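Local coordinates for protein polyhedrin (Uranotaenia sapphirina cypovirus, PDB 4ZQX) that forms the crystalline protein matrix of cypovirus occlusion bodies, which embed and protect virus particles, and binds ATP in these crystals, at residues Q39-V50 with G200-F211. Residues are numbered along the deposited sequence; the frame is centred on the assembly and turned at random. Where two conformers were deposited one is given.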
loop_
_atom_site.group_PDB
_atom_site.type_symbol
_atom_site.label_atom_id
_atom_site.label_comp_id
_atom_site.label_asym_id
_atom_site.label_seq_id
_atom_site.Cartn_x
_atom_site.Cartn_y
_atom_site.Cartn_z
ATOM N N GLN A 39 -16.675 4.096 -21.441
ATOM C CA GLN A 39 -16.713 3.803 -20.024
ATOM C C GLN A 39 -15.521 4.471 -19.356
ATOM O O GLN A 39 -14.541 4.812 -20.026
ATOM C CB GLN A 39 -16.783 2.295 -19.741
ATOM C CG GLN A 39 -15.634 1.490 -20.210
ATOM C CD GLN A 39 -15.773 1.019 -21.653
ATOM O OE1 GLN A 39 -15.823 1.809 -22.574
ATOM N NE2 GLN A 39 -15.798 -0.284 -21.839
ATOM N N CYS A 40 -15.639 4.687 -18.045
ATOM C CA CYS A 40 -14.641 5.412 -17.266
ATOM C C CYS A 40 -14.339 4.685 -15.978
ATOM O O CYS A 40 -15.229 4.069 -15.363
ATOM C CB CYS A 40 -15.137 6.812 -16.888
ATOM S SG CYS A 40 -15.462 7.925 -18.265
ATOM N N LYS A 41 -13.080 4.774 -15.577
ATOM C CA LYS A 41 -12.641 4.310 -14.271
ATOM C C LYS A 41 -11.999 5.501 -13.578
ATOM O O LYS A 41 -11.181 6.189 -14.173
ATOM C CB LYS A 41 -11.625 3.184 -14.446
ATOM C CG LYS A 41 -11.701 2.110 -13.433
ATOM C CD LYS A 41 -10.933 0.860 -13.871
ATOM C CE LYS A 41 -10.443 0.134 -12.651
ATOM N NZ LYS A 41 -9.769 -1.135 -12.964
ATOM N N SER A 42 -12.393 5.776 -12.340
ATOM C CA SER A 42 -11.782 6.882 -11.589
ATOM C C SER A 42 -11.072 6.362 -10.353
ATOM O O SER A 42 -11.513 5.402 -9.738
ATOM C CB SER A 42 -12.798 7.946 -11.189
ATOM O OG SER A 42 -13.752 7.425 -10.289
ATOM N N PHE A 43 -9.966 7.019 -10.012
ATOM C CA PHE A 43 -9.129 6.663 -8.876
ATOM C C PHE A 43 -8.935 7.929 -8.070
ATOM O O PHE A 43 -8.490 8.944 -8.619
ATOM C CB PHE A 43 -7.748 6.176 -9.340
ATOM C CG PHE A 43 -7.788 5.023 -10.330
ATOM C CD1 PHE A 43 -7.961 5.263 -11.686
ATOM C CD2 PHE A 43 -7.628 3.705 -9.908
ATOM C CE1 PHE A 43 -7.986 4.206 -12.610
ATOM C CE2 PHE A 43 -7.651 2.642 -10.826
ATOM C CZ PHE A 43 -7.835 2.903 -12.177
ATOM N N HIS A 44 -9.278 7.882 -6.786
ATOM C CA HIS A 44 -9.118 9.040 -5.903
ATOM C C HIS A 44 -8.051 8.833 -4.836
ATOM O O HIS A 44 -8.061 7.810 -4.141
ATOM C CB HIS A 44 -10.434 9.387 -5.202
ATOM C CG HIS A 44 -10.268 10.455 -4.172
ATOM N ND1 HIS A 44 -10.199 10.187 -2.821
ATOM C CD2 HIS A 44 -10.088 11.792 -4.300
ATOM C CE1 HIS A 44 -10.013 11.317 -2.160
ATOM N NE2 HIS A 44 -9.933 12.303 -3.033
ATOM N N PHE A 45 -7.167 9.824 -4.687
ATOM C CA PHE A 45 -6.117 9.816 -3.665
ATOM C C PHE A 45 -6.132 11.162 -2.977
ATOM O O PHE A 45 -6.453 12.169 -3.596
ATOM C CB PHE A 45 -4.717 9.652 -4.272
ATOM C CG PHE A 45 -4.534 8.401 -5.077
ATOM C CD1 PHE A 45 -4.884 8.372 -6.416
ATOM C CD2 PHE A 45 -3.982 7.261 -4.504
ATOM C CE1 PHE A 45 -4.708 7.216 -7.171
ATOM C CE2 PHE A 45 -3.810 6.101 -5.253
ATOM C CZ PHE A 45 -4.164 6.083 -6.587
ATOM N N ALA A 46 -5.736 11.193 -1.714
ATOM C CA ALA A 46 -5.636 12.454 -0.981
ATOM C C ALA A 46 -4.597 12.381 0.123
ATOM O O ALA A 46 -4.397 11.333 0.735
ATOM C CB ALA A 46 -6.987 12.817 -0.386
ATOM N N ASN A 47 -3.981 13.526 0.403
ATOM C CA ASN A 47 -3.079 13.694 1.565
ATOM C C ASN A 47 -2.791 15.164 1.772
ATOM O O ASN A 47 -2.867 15.922 0.824
ATOM C CB ASN A 47 -1.747 12.976 1.324
ATOM C CG ASN A 47 -0.932 12.820 2.593
ATOM O OD1 ASN A 47 0.038 13.551 2.834
ATOM N ND2 ASN A 47 -1.319 11.857 3.414
ATOM N N PRO A 48 -2.440 15.576 3.005
ATOM C CA PRO A 48 -2.132 17.001 3.170
ATOM C C PRO A 48 -0.719 17.374 2.760
ATOM O O PRO A 48 -0.482 18.551 2.532
ATOM C CB PRO A 48 -2.303 17.224 4.691
ATOM C CG PRO A 48 -3.131 16.062 5.164
ATOM C CD PRO A 48 -2.652 14.917 4.305
ATOM N N PHE A 49 0.207 16.421 2.707
ATOM C CA PHE A 49 1.634 16.744 2.570
ATOM C C PHE A 49 2.251 16.267 1.252
ATOM O O PHE A 49 2.932 17.027 0.562
ATOM C CB PHE A 49 2.376 16.155 3.771
ATOM C CG PHE A 49 1.782 16.570 5.084
ATOM C CD1 PHE A 49 1.861 17.887 5.491
ATOM C CD2 PHE A 49 1.111 15.659 5.890
ATOM C CE1 PHE A 49 1.304 18.293 6.691
ATOM C CE2 PHE A 49 0.559 16.060 7.094
ATOM C CZ PHE A 49 0.654 17.377 7.489
ATOM N N VAL A 50 2.017 15.013 0.907
ATOM C CA VAL A 50 2.416 14.478 -0.393
ATOM C C VAL A 50 1.399 13.453 -0.843
ATOM O O VAL A 50 1.222 12.432 -0.175
ATOM C CB VAL A 50 3.799 13.759 -0.355
ATOM C CG1 VAL A 50 4.250 13.497 -1.768
ATOM C CG2 VAL A 50 4.826 14.559 0.392
ATOM N N GLY A 200 1.341 11.631 9.234
ATOM C CA GLY A 200 0.190 11.910 8.387
ATOM C C GLY A 200 0.283 11.405 6.952
ATOM O O GLY A 200 -0.712 11.373 6.234
ATOM N N LEU A 201 1.477 11.002 6.533
ATOM C CA LEU A 201 1.686 10.470 5.194
ATOM C C LEU A 201 0.937 9.154 5.006
ATOM O O LEU A 201 0.953 8.301 5.886
ATOM C CB LEU A 201 3.174 10.227 4.973
ATOM C CG LEU A 201 4.083 11.458 4.980
ATOM C CD1 LEU A 201 5.533 11.050 4.796
ATOM C CD2 LEU A 201 3.676 12.443 3.895
ATOM N N ASP A 202 0.270 9.008 3.861
ATOM C CA ASP A 202 -0.305 7.721 3.460
ATOM C C ASP A 202 -1.370 7.214 4.439
ATOM O O ASP A 202 -1.410 6.021 4.736
ATOM C CB ASP A 202 0.808 6.653 3.347
ATOM C CG ASP A 202 2.004 7.117 2.532
ATOM O OD1 ASP A 202 1.822 7.636 1.420
ATOM O OD2 ASP A 202 3.147 6.952 3.013
ATOM N N THR A 203 -2.240 8.100 4.916
ATOM C CA THR A 203 -3.240 7.727 5.914
ATOM C C THR A 203 -4.695 7.845 5.426
ATOM O O THR A 203 -5.621 7.618 6.209
ATOM C CB THR A 203 -3.073 8.573 7.195
ATOM O OG1 THR A 203 -3.170 9.956 6.864
ATOM C CG2 THR A 203 -1.711 8.341 7.829
ATOM N N VAL A 204 -4.904 8.182 4.153
ATOM C CA VAL A 204 -6.255 8.367 3.642
ATOM C C VAL A 204 -6.631 7.206 2.715
ATOM O O VAL A 204 -5.873 6.864 1.801
ATOM C CB VAL A 204 -6.392 9.704 2.890
ATOM C CG1 VAL A 204 -7.846 9.946 2.501
ATOM C CG2 VAL A 204 -5.837 10.863 3.752
ATOM N N PRO A 205 -7.797 6.583 2.950
ATOM C CA PRO A 205 -8.212 5.492 2.062
ATOM C C PRO A 205 -8.402 5.951 0.620
ATOM O O PRO A 205 -8.956 7.015 0.388
ATOM C CB PRO A 205 -9.565 5.044 2.645
ATOM C CG PRO A 205 -9.611 5.567 4.022
ATOM C CD PRO A 205 -8.757 6.805 4.044
ATOM N N GLU A 206 -7.913 5.141 -0.319
ATOM C CA GLU A 206 -8.144 5.311 -1.753
ATOM C C GLU A 206 -9.573 4.902 -2.105
ATOM O O GLU A 206 -10.240 4.200 -1.330
ATOM C CB GLU A 206 -7.146 4.432 -2.529
ATOM C CG GLU A 206 -7.111 4.611 -4.066
ATOM C CD GLU A 206 -8.018 3.654 -4.849
ATOM O OE1 GLU A 206 -8.336 3.981 -6.009
ATOM O OE2 GLU A 206 -8.394 2.582 -4.330
ATOM N N CYS A 207 -10.047 5.321 -3.275
ATOM C CA CYS A 207 -11.334 4.841 -3.773
ATOM C C CYS A 207 -11.336 4.759 -5.293
ATOM O O CYS A 207 -11.015 5.728 -5.977
ATOM C CB CYS A 207 -12.477 5.741 -3.292
ATOM S SG CYS A 207 -14.116 5.135 -3.793
ATOM N N THR A 208 -11.708 3.582 -5.798
ATOM C CA THR A 208 -11.797 3.298 -7.222
ATOM C C THR A 208 -13.266 3.141 -7.571
ATOM O O THR A 208 -13.999 2.433 -6.867
ATOM C CB THR A 208 -11.074 1.980 -7.583
ATOM O OG1 THR A 208 -9.691 2.073 -7.224
ATOM C CG2 THR A 208 -11.190 1.658 -9.081
ATOM N N GLN A 209 -13.692 3.779 -8.659
ATOM C CA GLN A 209 -15.071 3.644 -9.134
ATOM C C GLN A 209 -15.104 3.371 -10.623
ATOM O O GLN A 209 -14.215 3.792 -11.367
ATOM C CB GLN A 209 -15.884 4.900 -8.810
ATOM C CG GLN A 209 -16.174 5.078 -7.326
ATOM C CD GLN A 209 -16.797 6.435 -7.012
ATOM O OE1 GLN A 209 -16.196 7.476 -7.258
ATOM N NE2 GLN A 209 -18.011 6.427 -6.489
ATOM N N TRP A 210 -16.149 2.660 -11.035
ATOM C CA TRP A 210 -16.382 2.279 -12.422
ATOM C C TRP A 210 -17.659 2.948 -12.899
ATOM O O TRP A 210 -18.652 2.946 -12.183
ATOM C CB TRP A 210 -16.599 0.773 -12.525
ATOM C CG TRP A 210 -15.400 -0.074 -12.257
ATOM C CD1 TRP A 210 -14.623 -0.695 -13.185
ATOM C CD2 TRP A 210 -14.856 -0.416 -10.979
ATOM N NE1 TRP A 210 -13.620 -1.402 -12.568
ATOM C CE2 TRP A 210 -13.740 -1.246 -11.211
ATOM C CE3 TRP A 210 -15.197 -0.099 -9.665
ATOM C CZ2 TRP A 210 -12.962 -1.762 -10.181
ATOM C CZ3 TRP A 210 -14.414 -0.617 -8.630
ATOM C CH2 TRP A 210 -13.311 -1.446 -8.900
ATOM N N PHE A 211 -17.640 3.503 -14.107
ATOM C CA PHE A 211 -18.827 4.116 -14.706
ATOM C C PHE A 211 -18.966 3.664 -16.160
ATOM O O PHE A 211 -17.966 3.479 -16.862
ATOM C CB PHE A 211 -18.729 5.643 -14.654
ATOM C CG PHE A 211 -18.535 6.192 -13.270
ATOM C CD1 PHE A 211 -19.623 6.470 -12.453
ATOM C CD2 PHE A 211 -17.271 6.431 -12.786
ATOM C CE1 PHE A 211 -19.438 6.984 -11.165
ATOM C CE2 PHE A 211 -17.084 6.932 -11.499
ATOM C CZ PHE A 211 -18.171 7.205 -10.696
HETATM O O HOH W 1 -12.829 7.528 -7.665
HETATM O O HOH W 2 -10.671 7.985 -1.463
HETATM O O HOH W 3 -2.938 9.583 2.147
HETATM O O HOH W 4 -5.429 8.335 -0.759
HETATM O O HOH W 5 0.792 10.086 1.251
#
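Lys41 lays its chain over one face of the Trp210 indole where strand 207-211 runs antiparallel to strand 40-47, as an edge strand, within this chain, of the polyhedrin's six-stranded antiparallel sheet. A long aliphatic chain suits a flat ring: CG of Lys41 makes a CH-pi contact 4.2 Å from the centroid of the five-membered ring, and the methyl CG2 of Thr208 settles near the rim of the indole. Beyond CG the lysine is extended and carries its ammonium to the carbonyl oxygen of Glu59 and to a salt bridge with Asp63, whose carboxylate also takes the indole N-H. Further along this face, in one of its two conformers, Glu206 starts with CG anti to its backbone N (chi1 -172°), then bends sharply at chi2. The bend presses CG over one face of the Phe45 ring, 3.8 Å from CE2, while OE1 comes to the edge of the Phe43 ring and accepts from Thr208 OG1 at 2.6 Å through its syn lone pair. Its other oxygen, OE2, meets Lys56 of the second subunit in a salt bridge. On the opposite face of the sheet, small Ser42 fits beside bulky Phe211, its OG lying in the ring plane 3.6 Å from CE2. Regular pairing ends at His44 and Cys207. Past it the chains separate, and water 4 bridges Ala46 N and Val204 O, while branched Val204 nestles against Ala46, with CB 3.4 Å from Ala46 O. At the far end Leu201 rests CD2 against Phe49 CB and Val50 CG2. Asn47 uses both ends of its amide: OD1 accepts from Phe49 N, closing an Asx turn, and from Val50 N, making an Asx motif, and ND2 donates to Gly200 O at 2.9 Å, an oxygen that Thr203 OG1 also grips from the other face of its carbonyl plane.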